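Local coordinates for protein glutaredoxin, CPYC type (PDB 7NCW) that probably reduces glutathione-mixed and other disulfides as a dithiol oxidoreductase of the glutaredoxin family, carrying electrons through a redox-active cysteine pair, at residues K34-Q39 against D87-A92. Numbering follows the deposited sequence.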
loop_
_atom_site.group_PDB
_atom_site.type_symbol
_atom_site.label_atom_id
_atom_site.label_comp_id
_atom_site.label_asym_id
_atom_site.label_seq_id
_atom_site.Cartn_x
_atom_site.Cartn_y
_atom_site.Cartn_z
ATOM N N LYS A 34 -8.271 1.005 -2.224
ATOM C CA LYS A 34 -8.462 0.066 -3.325
ATOM C C LYS A 34 -9.365 0.652 -4.401
ATOM O O LYS A 34 -9.066 0.547 -5.597
ATOM C CB LYS A 34 -9.043 -1.248 -2.801
ATOM C CG LYS A 34 -8.105 -2.032 -1.895
ATOM C CD LYS A 34 -8.830 -3.200 -1.247
ATOM C CE LYS A 34 -7.899 -4.028 -0.380
ATOM N NZ LYS A 34 -8.642 -5.106 0.331
ATOM N N ASN A 35 -10.474 1.278 -3.995
ATOM C CA ASN A 35 -11.390 1.869 -4.965
ATOM C C ASN A 35 -10.735 3.018 -5.719
ATOM O O ASN A 35 -10.993 3.210 -6.913
ATOM C CB ASN A 35 -12.665 2.342 -4.266
ATOM C CG ASN A 35 -13.577 1.193 -3.877
ATOM O OD1 ASN A 35 -13.494 0.102 -4.442
ATOM N ND2 ASN A 35 -14.457 1.436 -2.911
ATOM N N ALA A 36 -9.884 3.791 -5.041
ATOM C CA ALA A 36 -9.173 4.874 -5.713
ATOM C C ALA A 36 -8.232 4.332 -6.783
ATOM O O ALA A 36 -8.148 4.886 -7.886
ATOM C CB ALA A 36 -8.405 5.712 -4.691
ATOM N N LEU A 37 -7.523 3.242 -6.481
ATOM C CA LEU A 37 -6.648 2.636 -7.478
ATOM C C LEU A 37 -7.442 1.937 -8.572
ATOM O O LEU A 37 -7.023 1.939 -9.736
ATOM C CB LEU A 37 -5.690 1.654 -6.807
ATOM C CG LEU A 37 -4.671 2.270 -5.849
ATOM C CD1 LEU A 37 -4.037 1.195 -4.986
ATOM C CD2 LEU A 37 -3.606 3.035 -6.624
ATOM N N ASN A 38 -8.590 1.344 -8.227
ATOM C CA ASN A 38 -9.401 0.653 -9.223
ATOM C C ASN A 38 -9.934 1.594 -10.294
ATOM O O ASN A 38 -10.322 1.130 -11.371
ATOM C CB ASN A 38 -10.568 -0.076 -8.551
ATOM C CG ASN A 38 -10.116 -1.259 -7.716
ATOM O OD1 ASN A 38 -8.960 -1.681 -7.786
ATOM N ND2 ASN A 38 -11.032 -1.808 -6.925
ATOM N N GLN A 39 -9.966 2.903 -10.026
ATOM C CA GLN A 39 -10.368 3.857 -11.052
ATOM C C GLN A 39 -9.406 3.866 -12.232
ATOM O O GLN A 39 -9.800 4.249 -13.339
ATOM C CB GLN A 39 -10.459 5.269 -10.469
ATOM C CG GLN A 39 -11.477 5.441 -9.358
ATOM C CD GLN A 39 -11.584 6.884 -8.897
ATOM O OE1 GLN A 39 -11.074 7.796 -9.553
ATOM N NE2 GLN A 39 -12.247 7.099 -7.766
ATOM N N ASP A 87 -5.456 9.508 1.977
ATOM C CA ASP A 87 -4.402 10.056 1.127
ATOM C C ASP A 87 -4.540 9.567 -0.308
ATOM O O ASP A 87 -4.320 10.330 -1.256
ATOM C CB ASP A 87 -3.028 9.680 1.684
ATOM C CG ASP A 87 -2.791 10.225 3.080
ATOM O OD1 ASP A 87 -3.127 11.403 3.326
ATOM O OD2 ASP A 87 -2.271 9.472 3.931
ATOM N N THR A 88 -4.905 8.295 -0.488
ATOM C CA THR A 88 -5.019 7.734 -1.830
ATOM C C THR A 88 -6.253 8.263 -2.550
ATOM O O THR A 88 -6.184 8.618 -3.733
ATOM C CB THR A 88 -5.049 6.207 -1.754
ATOM O OG1 THR A 88 -3.885 5.744 -1.059
ATOM C CG2 THR A 88 -5.072 5.597 -3.150
ATOM N N ALA A 89 -7.394 8.326 -1.857
ATOM C CA ALA A 89 -8.597 8.869 -2.479
ATOM C C ALA A 89 -8.443 10.351 -2.790
ATOM O O ALA A 89 -8.994 10.837 -3.786
ATOM C CB ALA A 89 -9.812 8.635 -1.580
ATOM N N ALA A 90 -7.706 11.085 -1.954
ATOM C CA ALA A 90 -7.440 12.487 -2.253
ATOM C C ALA A 90 -6.558 12.621 -3.486
ATOM O O ALA A 90 -6.765 13.522 -4.308
ATOM C CB ALA A 90 -6.793 13.171 -1.050
ATOM N N ALA A 91 -5.572 11.733 -3.632
ATOM C CA ALA A 91 -4.734 11.753 -4.824
ATOM C C ALA A 91 -5.532 11.400 -6.072
ATOM O O ALA A 91 -5.269 11.946 -7.149
ATOM C CB ALA A 91 -3.553 10.797 -4.651
ATOM N N ALA A 92 -6.508 10.499 -5.947
ATOM C CA ALA A 92 -7.357 10.162 -7.085
ATOM C C ALA A 92 -8.239 11.338 -7.483
ATOM O O ALA A 92 -8.477 11.567 -8.675
ATOM C CB ALA A 92 -8.211 8.937 -6.755
HETATM O O HOH W 1 -11.351 10.451 -9.485
#
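Ala-36 and Ala-89 bring their CA atoms to 5.2 Å where helices 28-41 and 85-94 run side by side, the short segments 34-39 and 87-92 crossing at 28° with axes 8.5 Å apart. So close an approach suits small side chains. The methyl of Ala-36 points at the second helix and enters the hollow formed by Thr-88, Ala-89 and Ala-92: its CB lies 3.7 Å from CG2 of Thr-88, 3.8 Å from CB of Ala-92 and 3.9 Å from CA of Ala-89. Thr-88 divides its two branches by chemistry. CG2, anti to the backbone N, faces Ala-36 and reaches the flank of Leu-37, while OG1 hydrogen-bonds the carbonyl O of Gly-84, just before the helix begins. The larger Leu-37 also packs on Val-19 and Val-21 of the inner strand 19-23, and Leu-97 of helix 96-103 also packs on Ala-36 and Ala-92. At the outer margin Gln-39, extended beyond CG, brings OE1 to 4.2 Å from CB of Ala-92. A water donates to this OE1 at 2.7 Å and to the carbonyl O of Ala-92 at 3.2 Å, bridging the helices. With no direct hydrogen bond between the segments, two helices on the same face of the thioredoxin-fold sheet are joined by methyl packing inside and a water bridge at the exposed edge, so their fit depends on shape more than on polar pairing.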